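Local coordinates for DUF4595 domain-containing protein (Bacteroides vulgatus, PDB 3TZG) that is of unknown function but folds into an antiparallel beta barrel that has been described as porin-like, at residues R79-L84 with V90-K95; S110-T115 with F120-Q125. One frame throughout, in Å; residues are numbered along the deposited sequence.

Contact 1: R79-L84 with V90-K95; sequences RARCML and VYEADK
The guanidinium of Arg81 meets the carboxylate of Asp94 at its edge, where NH2 donates to the syn lone pair of OD2 over 2.8 Å. The bond is somewhat bent, 151° at the hydrogen, and OD2 is tilted 19° from the guanidinium plane. Glu92 approaches the same group quite differently: its OE2 lies well out of that plane, 3.9 Å from Arg81 NH1, so this long salt bridge rests on charge alone. Arg79 adds a second cation to Asp94, with NE 3.6 Å from OD1, its guanidinium turned steeply against the carboxylate. What brings Arg81 to both acids is a chain whose CG stands anti to the backbone N (chi1 -180°) and which then bends about the CG-CD bond.

Beneath these groups the strands pair in antiparallel register. Ala80, Cys82 and Leu84 form hydrogen-bonded pairs with Lys95, Ala93 and Tyr91; the bond from Lys95 N to Ala80 O, 2.8 Å long, is nearly straight. Arg81 with Asp94 and Met83 with Glu92 are the non-hydrogen-bonded pairs between them. Met83, a selenomethionine, bends so that its SE rests 4.0 Å from Glu92 CB, while its CB meets Val90 CG2.

The other face is quieter. Leu84 CB packs 4.1 Å from Ala93 CB, Cys82 SG lies near the same methyl, and Ala80 CB touches Lys95 CB. Cys82 and Leu84 also pack on Tyr112, and the extended Lys95 carries its amine to a salt bridge with Asp182.

The hairpin is thus two-sided in chemistry. Two arginines against two acids would probably balance charge along one face, whereas Ala80, Cys82, Leu84 and Ala93 make the other face mainly apolar, and from it Lys95 reaches Asp182 of helix 181-188.

Contact 2: S110-T115 with F120-Q125; sequences SDYRAT and FLKKVQ
Tyr112 lies alongside Lys122, the two side chains running in the same direction; ring atom CD2 of Tyr112 lies 3.8 Å from Lys122 CB, and Lys122 O sits at the ring's edge, in its plane. Val124 CG2 is at the edge too, 3.9 Å from Tyr112 CE2, so the ring fills the groove between the two residues. The ring is set there by CG standing anti to the carbonyl carbon (chi1 -71°). Its hydroxyl bonds to Asp179, and Ser110 OG turns to Thr97.

A classic beta bulge shapes the next part of the hairpin: Leu121 and Lys122 both face Tyr112. Tyr112 O takes Leu121 N at 2.8 Å and, more weakly, Lys122 N at 3.3 Å, while Tyr112 N donates to Lys122 O. The extra residue pushes Leu121 toward the opposite strand, and its CD1 settles 3.5 Å from Ala114 N and 4.1 Å from Ala114 CB. Beyond the bulge, Ser110 and Val124 return to a reciprocal pair.

On the other face the bump is Phe120. The rim of its ring at CE1 meets Asp111 OD1, which lies near the ring plane; the backbone N of Lys122 sits 3.8 Å above one face, offset toward the rim. Asp111 OD1 also touches the aliphatic CG of Lys123, although the two charges stay apart.

Replacing Tyr112 by an alanine would probably open a gap beside Lys122 and Val124 and leave Asp179 without its hydroxyl partner.

Chemically, the contact relies on backbone bonds and carbon packing, with no salt bridge between its strands. Several polar ends find their partners beyond the two strands: Lys122, for instance, reaches Glu145 on strand 136-145, so its aliphatic part packs here while its charge is matched one strand farther on.

In the fold
From the N terminus, strand 74-85 turns back through residues 86-89 into strand 90-102, and contact 1 closes that hairpin. The chain then reverses into strand 105-114 and again, through residues 115-119, into strand 120-130, where contact 2 closes the second hairpin. The two neither nest nor cross; they follow in series, their centres about 8 Å apart. Strands 90-102 and 105-114 lie side by side, joined where Asp94 N meets Arg113 O and Glu92 O meets Thr115 N, both probable hydrogen bonds. Four consecutive strands of the barrel wall thus become continuous, and Lys95 and Tyr112 come together beside Asp179 and helix 181-188.

Contact 1: R79-L84 with V90-K95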
ATOM      1  N   ARG A  79     -14.482  -4.350   0.898  1.00 54.30           N
ATOM      2  CA  ARG A  79     -15.387  -3.319   0.421  1.00 54.93           C
ATOM      3  C   ARG A  79     -15.003  -2.020   1.088  1.00 60.80           C
ATOM      4  O   ARG A  79     -14.825  -1.981   2.311  1.00 62.00           O
ATOM      5  CB  ARG A  79     -16.873  -3.655   0.623  1.00 57.60           C
ATOM      6  CG  ARG A  79     -17.730  -2.731  -0.234  1.00 71.80           C
ATOM      7  CD  ARG A  79     -19.121  -3.202  -0.522  1.00 89.10           C
ATOM      8  NE  ARG A  79     -19.677  -2.316  -1.540  1.00104.59           N
ATOM      9  CZ  ARG A  79     -20.866  -2.472  -2.105  1.00117.41           C
ATOM     10  NH1 ARG A  79     -21.651  -3.480  -1.747  1.00106.86           N
ATOM     11  NH2 ARG A  79     -21.282  -1.618  -3.032  1.00 99.05           N
ATOM     12  N   ALA A  80     -14.850  -0.964   0.279  1.00 57.50           N
ATOM     13  CA  ALA A  80     -14.440   0.345   0.759  1.00 57.50           C
ATOM     14  C   ALA A  80     -15.296   1.453   0.209  1.00 64.57           C
ATOM     15  O   ALA A  80     -15.827   1.361  -0.905  1.00 65.60           O
ATOM     16  CB  ALA A  80     -12.998   0.596   0.369  1.00 56.31           C
ATOM     17  N   ARG A  81     -15.438   2.506   1.008  1.00 62.26           N
ATOM     18  CA  ARG A  81     -16.101   3.734   0.608  1.00 63.38           C
ATOM     19  C   ARG A  81     -15.007   4.762   0.499  1.00 68.52           C
ATOM     20  O   ARG A  81     -14.214   4.902   1.427  1.00 67.15           O
ATOM     21  CB  ARG A  81     -17.236   4.144   1.558  1.00 62.92           C
ATOM     22  CG  ARG A  81     -17.907   5.434   1.100  1.00 68.35           C
ATOM     23  CD  ARG A  81     -19.339   5.533   1.546  1.00 79.39           C
ATOM     24  NE  ARG A  81     -20.157   4.515   0.895  1.00 85.66           N
ATOM     25  CZ  ARG A  81     -21.459   4.360   1.095  1.00101.08           C
ATOM     26  NH1 ARG A  81     -22.113   5.170   1.916  1.00 88.29           N
ATOM     27  NH2 ARG A  81     -22.120   3.398   0.468  1.00 92.47           N
ATOM     28  N   CYS A  82     -14.904   5.423  -0.651  1.00 67.43           N
ATOM     29  CA  CYS A  82     -13.833   6.380  -0.892  1.00 67.67           C
ATOM     30  C   CYS A  82     -14.268   7.467  -1.849  1.00 76.16           C
ATOM     31  O   CYS A  82     -15.329   7.381  -2.460  1.00 78.59           O
ATOM     32  CB  CYS A  82     -12.615   5.650  -1.443  1.00 65.59           C
ATOM     33  SG  CYS A  82     -12.909   4.815  -3.016  1.00 68.91           S
HETATM   34  N   MSE A  83     -13.418   8.480  -1.989  1.00 73.87           N
HETATM   35  CA  MSE A  83     -13.554   9.571  -2.943  1.00 75.07           C
HETATM   36  C   MSE A  83     -12.717   9.200  -4.123  1.00 78.31           C
HETATM   37  O   MSE A  83     -11.593   8.741  -3.925  1.00 78.17           O
HETATM   38  CB  MSE A  83     -13.128  10.903  -2.317  1.00 78.64           C
HETATM   39  CG  MSE A  83     -13.918  11.269  -1.071  1.00 88.24           C
HETATM   40 SE   MSE A  83     -15.865  11.413  -1.362  0.75100.41          SE
HETATM   41  CE  MSE A  83     -15.921  12.684  -2.915  1.00 98.39           C
ATOM     42  N   LEU A  84     -13.248   9.288  -5.330  1.00 74.84           N
ATOM     43  CA  LEU A  84     -12.461   8.901  -6.488  1.00 73.79           C
ATOM     44  C   LEU A  84     -12.410  10.036  -7.489  1.00 83.60           C
ATOM     45  O   LEU A  84     -13.455  10.510  -7.943  1.00 85.61           O
ATOM     46  CB  LEU A  84     -13.031   7.617  -7.146  1.00 72.66           C
ATOM     47  CG  LEU A  84     -12.214   6.994  -8.291  1.00 74.41           C
ATOM     48  CD1 LEU A  84     -11.104   6.153  -7.757  1.00 71.90           C
ATOM     49  CD2 LEU A  84     -13.074   6.141  -9.156  1.00 74.99           C
ATOM     50  N   VAL A  90     -14.521  14.721  -8.691  1.00 97.88           N
ATOM     51  CA  VAL A  90     -14.306  13.631  -7.736  1.00 94.11           C
ATOM     52  C   VAL A  90     -15.716  13.073  -7.337  1.00 95.24           C
ATOM     53  O   VAL A  90     -16.671  13.850  -7.167  1.00 97.23           O
ATOM     54  CB  VAL A  90     -13.432  14.094  -6.516  1.00 96.83           C
ATOM     55  CG1 VAL A  90     -14.067  15.262  -5.759  1.00 99.20           C
ATOM     56  CG2 VAL A  90     -13.100  12.944  -5.570  1.00 94.26           C
ATOM     57  N   TYR A  91     -15.841  11.727  -7.244  1.00 86.51           N
ATOM     58  CA  TYR A  91     -17.103  11.048  -6.915  1.00 85.54           C
ATOM     59  C   TYR A  91     -17.015  10.199  -5.650  1.00 80.72           C
ATOM     60  O   TYR A  91     -15.989   9.565  -5.403  1.00 76.61           O
ATOM     61  CB  TYR A  91     -17.545  10.132  -8.072  1.00 87.59           C
ATOM     62  CG  TYR A  91     -17.792  10.871  -9.366  1.00 93.37           C
ATOM     63  CD1 TYR A  91     -18.997  11.527  -9.599  1.00 98.67           C
ATOM     64  CD2 TYR A  91     -16.813  10.936 -10.351  1.00 93.94           C
ATOM     65  CE1 TYR A  91     -19.210  12.256 -10.767  1.00102.61           C
ATOM     66  CE2 TYR A  91     -17.017  11.654 -11.529  1.00 97.17           C
ATOM     67  CZ  TYR A  91     -18.219  12.313 -11.734  1.00109.72           C
ATOM     68  OH  TYR A  91     -18.424  13.021 -12.893  1.00115.59           O
ATOM     69  N   GLU A  92     -18.115  10.165  -4.865  1.00 74.03           N
ATOM     70  CA  GLU A  92     -18.217   9.286  -3.696  1.00 70.21           C
ATOM     71  C   GLU A  92     -18.503   7.913  -4.247  1.00 67.95           C
ATOM     72  O   GLU A  92     -19.591   7.662  -4.776  1.00 66.78           O
ATOM     73  CB  GLU A  92     -19.269   9.767  -2.693  1.00 73.49           C
ATOM     74  CG  GLU A  92     -19.338   8.883  -1.465  1.00 77.71           C
ATOM     75  CD  GLU A  92     -20.492   9.135  -0.524  1.00105.94           C
ATOM     76  OE1 GLU A  92     -21.388   9.945  -0.862  1.00111.16           O
ATOM     77  OE2 GLU A  92     -20.516   8.483   0.544  1.00103.82           O
ATOM     78  N   ALA A  93     -17.474   7.071  -4.234  1.00 60.82           N
ATOM     79  CA  ALA A  93     -17.504   5.766  -4.848  1.00 59.06           C
ATOM     80  C   ALA A  93     -17.527   4.620  -3.839  1.00 61.96           C
ATOM     81  O   ALA A  93     -17.171   4.787  -2.681  1.00 60.24           O
ATOM     82  CB  ALA A  93     -16.281   5.617  -5.744  1.00 57.93           C
ATOM     83  N   ASP A  94     -17.993   3.450  -4.315  1.00 58.74           N
ATOM     84  CA  ASP A  94     -17.974   2.182  -3.618  1.00 57.35           C
ATOM     85  C   ASP A  94     -17.008   1.275  -4.352  1.00 56.55           C
ATOM     86  O   ASP A  94     -17.114   1.107  -5.572  1.00 54.04           O
ATOM     87  CB  ASP A  94     -19.364   1.556  -3.456  1.00 60.87           C
ATOM     88  CG  ASP A  94     -19.862   1.722  -2.024  1.00 83.01           C
ATOM     89  OD1 ASP A  94     -19.183   1.195  -1.079  1.00 85.56           O
ATOM     90  OD2 ASP A  94     -20.902   2.389  -1.834  1.00 88.19           O
ATOM     91  N   LYS A  95     -16.005   0.760  -3.602  1.00 50.61           N
ATOM     92  CA  LYS A  95     -14.963  -0.115  -4.123  1.00 47.87           C
ATOM     93  C   LYS A  95     -15.168  -1.552  -3.646  1.00 52.17           C
ATOM     94  O   LYS A  95     -15.271  -1.808  -2.446  1.00 52.08           O
ATOM     95  CB  LYS A  95     -13.582   0.396  -3.704  1.00 47.48           C
ATOM     96  CG  LYS A  95     -12.428  -0.338  -4.367  1.00 43.74           C
ATOM     97  CD  LYS A  95     -11.121   0.132  -3.767  1.00 41.23           C
ATOM     98  CE  LYS A  95      -9.911  -0.528  -4.342  1.00 40.90           C
ATOM     99  NZ  LYS A  95      -8.659   0.062  -3.828  1.00 46.64           N
TER

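Contact 2: S110-T115 with F120-Q125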
ATOM      1  N   SER A 110     -10.232  -4.809  -8.471  1.00 48.58           N
ATOM      2  CA  SER A 110     -11.152  -3.831  -7.877  1.00 49.96           C
ATOM      3  C   SER A 110     -12.106  -3.227  -8.875  1.00 56.18           C
ATOM      4  O   SER A 110     -11.737  -2.943 -10.017  1.00 56.55           O
ATOM      5  CB  SER A 110     -10.382  -2.695  -7.225  1.00 54.14           C
ATOM      6  OG  SER A 110      -9.572  -3.157  -6.154  1.00 64.59           O
ATOM      7  N   ASP A 111     -13.342  -3.018  -8.429  1.00 54.51           N
ATOM      8  CA  ASP A 111     -14.377  -2.361  -9.213  1.00 55.79           C
ATOM      9  C   ASP A 111     -14.909  -1.212  -8.428  1.00 59.38           C
ATOM     10  O   ASP A 111     -15.265  -1.364  -7.249  1.00 58.48           O
ATOM     11  CB  ASP A 111     -15.494  -3.313  -9.633  1.00 59.28           C
ATOM     12  CG  ASP A 111     -15.130  -4.052 -10.885  1.00 81.70           C
ATOM     13  OD1 ASP A 111     -15.164  -3.430 -11.957  1.00 84.95           O
ATOM     14  OD2 ASP A 111     -14.739  -5.244 -10.784  1.00 93.51           O
ATOM     15  N   TYR A 112     -14.877  -0.038  -9.070  1.00 56.01           N
ATOM     16  CA  TYR A 112     -15.344   1.226  -8.540  1.00 56.11           C
ATOM     17  C   TYR A 112     -16.652   1.629  -9.168  1.00 60.72           C
ATOM     18  O   TYR A 112     -16.721   1.773 -10.385  1.00 62.50           O
ATOM     19  CB  TYR A 112     -14.308   2.309  -8.803  1.00 56.50           C
ATOM     20  CG  TYR A 112     -13.040   2.214  -7.993  1.00 54.49           C
ATOM     21  CD1 TYR A 112     -12.927   2.864  -6.768  1.00 56.47           C
ATOM     22  CD2 TYR A 112     -11.904   1.616  -8.519  1.00 53.27           C
ATOM     23  CE1 TYR A 112     -11.730   2.870  -6.057  1.00 55.51           C
ATOM     24  CE2 TYR A 112     -10.694   1.626  -7.826  1.00 52.98           C
ATOM     25  CZ  TYR A 112     -10.615   2.247  -6.590  1.00 60.87           C
ATOM     26  OH  TYR A 112      -9.430   2.256  -5.891  1.00 62.06           O
ATOM     27  N   ARG A 113     -17.687   1.815  -8.340  1.00 56.81           N
ATOM     28  CA  ARG A 113     -19.022   2.287  -8.719  1.00 57.10           C
ATOM     29  C   ARG A 113     -19.426   3.505  -7.871  1.00 61.01           C
ATOM     30  O   ARG A 113     -19.046   3.600  -6.708  1.00 58.38           O
ATOM     31  CB  ARG A 113     -20.063   1.177  -8.554  1.00 55.87           C
ATOM     32  CG  ARG A 113     -20.123   0.111  -9.641  1.00 65.56           C
ATOM     33  CD  ARG A 113     -20.897  -1.018  -9.017  1.00 73.19           C
ATOM     34  NE  ARG A 113     -21.007  -2.265  -9.757  1.00 90.63           N
ATOM     35  CZ  ARG A 113     -21.869  -3.227  -9.430  1.00103.38           C
ATOM     36  NH1 ARG A 113     -22.714  -3.060  -8.418  1.00 84.93           N
ATOM     37  NH2 ARG A 113     -21.922  -4.344 -10.133  1.00 88.23           N
ATOM     38  N   ALA A 114     -20.216   4.419  -8.440  1.00 60.00           N
ATOM     39  CA  ALA A 114     -20.715   5.568  -7.700  1.00 60.90           C
ATOM     40  C   ALA A 114     -21.734   5.094  -6.670  1.00 67.19           C
ATOM     41  O   ALA A 114     -22.531   4.204  -6.985  1.00 67.28           O
ATOM     42  CB  ALA A 114     -21.326   6.571  -8.652  1.00 63.13           C
ATOM     43  N   THR A 115     -21.664   5.621  -5.423  1.00 64.35           N
ATOM     44  CA  THR A 115     -22.592   5.257  -4.337  1.00 65.40           C
ATOM     45  C   THR A 115     -24.043   5.640  -4.715  1.00 72.56           C
ATOM     46  O   THR A 115     -24.981   4.871  -4.486  1.00 73.21           O
ATOM     47  CB  THR A 115     -22.191   5.932  -3.012  1.00 73.16           C
ATOM     48  OG1 THR A 115     -22.323   7.348  -3.150  1.00 88.35           O
ATOM     49  CG2 THR A 115     -20.792   5.588  -2.564  1.00 63.08           C
ATOM     50  N   PHE A 120     -20.798   2.673 -13.103  1.00 67.52           N
ATOM     51  CA  PHE A 120     -19.437   2.144 -13.155  1.00 65.24           C
ATOM     52  C   PHE A 120     -18.448   3.280 -13.433  1.00 68.33           C
ATOM     53  O   PHE A 120     -18.636   4.055 -14.374  1.00 68.98           O
ATOM     54  CB  PHE A 120     -19.327   1.045 -14.224  1.00 66.97           C
ATOM     55  CG  PHE A 120     -17.915   0.533 -14.383  1.00 67.43           C
ATOM     56  CD1 PHE A 120     -17.379  -0.375 -13.469  1.00 69.19           C
ATOM     57  CD2 PHE A 120     -17.104   0.990 -15.423  1.00 69.04           C
ATOM     58  CE1 PHE A 120     -16.064  -0.816 -13.594  1.00 68.56           C
ATOM     59  CE2 PHE A 120     -15.792   0.538 -15.550  1.00 70.59           C
ATOM     60  CZ  PHE A 120     -15.284  -0.367 -14.640  1.00 67.62           C
ATOM     61  N   LEU A 121     -17.382   3.349 -12.648  1.00 63.75           N
ATOM     62  CA  LEU A 121     -16.410   4.432 -12.777  1.00 63.32           C
ATOM     63  C   LEU A 121     -15.014   3.970 -13.200  1.00 66.57           C
ATOM     64  O   LEU A 121     -14.349   4.694 -13.962  1.00 67.24           O
ATOM     65  CB  LEU A 121     -16.272   5.166 -11.418  1.00 62.45           C
ATOM     66  CG  LEU A 121     -17.520   5.824 -10.816  1.00 66.58           C
ATOM     67  CD1 LEU A 121     -17.306   6.147  -9.361  1.00 65.94           C
ATOM     68  CD2 LEU A 121     -17.890   7.066 -11.552  1.00 67.78           C
ATOM     69  N   LYS A 122     -14.541   2.830 -12.634  1.00 60.70           N
ATOM     70  CA  LYS A 122     -13.166   2.359 -12.824  1.00 58.63           C
ATOM     71  C   LYS A 122     -12.963   0.885 -12.443  1.00 63.48           C
ATOM     72  O   LYS A 122     -13.550   0.390 -11.473  1.00 63.82           O
ATOM     73  CB  LYS A 122     -12.264   3.216 -11.918  1.00 58.50           C
ATOM     74  CG  LYS A 122     -10.815   3.307 -12.296  1.00 60.78           C
ATOM     75  CD  LYS A 122     -10.099   4.212 -11.279  1.00 64.94           C
ATOM     76  CE  LYS A 122      -8.581   4.147 -11.321  1.00 69.82           C
ATOM     77  NZ  LYS A 122      -8.023   4.586 -12.631  1.00 80.73           N
ATOM     78  N   LYS A 123     -12.086   0.205 -13.197  1.00 59.07           N
ATOM     79  CA  LYS A 123     -11.632  -1.161 -12.935  1.00 56.45           C
ATOM     80  C   LYS A 123     -10.114  -1.145 -12.818  1.00 55.43           C
ATOM     81  O   LYS A 123      -9.443  -0.557 -13.665  1.00 56.94           O
ATOM     82  CB  LYS A 123     -12.108  -2.133 -14.029  1.00 59.38           C
ATOM     83  CG  LYS A 123     -12.049  -3.594 -13.623  1.00 62.48           C
ATOM     84  CD  LYS A 123     -12.439  -4.503 -14.755  1.00 66.04           C
ATOM     85  CE  LYS A 123     -12.450  -5.948 -14.289  1.00 87.14           C
ATOM     86  NZ  LYS A 123     -12.705  -6.924 -15.399  1.00105.73           N
ATOM     87  N   VAL A 124      -9.574  -1.721 -11.746  1.00 47.54           N
ATOM     88  CA  VAL A 124      -8.119  -1.822 -11.535  1.00 44.75           C
ATOM     89  C   VAL A 124      -7.773  -3.295 -11.324  1.00 48.72           C
ATOM     90  O   VAL A 124      -8.441  -3.978 -10.534  1.00 49.74           O
ATOM     91  CB  VAL A 124      -7.594  -0.946 -10.385  1.00 46.81           C
ATOM     92  CG1 VAL A 124      -6.074  -0.948 -10.371  1.00 44.92           C
ATOM     93  CG2 VAL A 124      -8.129   0.490 -10.483  1.00 47.44           C
ATOM     94  N   GLN A 125      -6.785  -3.807 -12.085  1.00 43.39           N
ATOM     95  CA  GLN A 125      -6.356  -5.206 -12.019  1.00 41.50           C
ATOM     96  C   GLN A 125      -4.857  -5.262 -11.779  1.00 44.44           C
ATOM     97  O   GLN A 125      -4.084  -4.825 -12.615  1.00 44.21           O
ATOM     98  CB  GLN A 125      -6.741  -5.954 -13.301  1.00 42.65           C
ATOM     99  CG  GLN A 125      -8.228  -5.943 -13.596  1.00 53.25           C
ATOM    100  CD  GLN A 125      -8.506  -6.583 -14.915  1.00 72.44           C
ATOM    101  OE1 GLN A 125      -8.894  -7.747 -14.977  1.00 72.81           O
ATOM    102  NE2 GLN A 125      -8.299  -5.845 -16.003  1.00 64.66           N
TER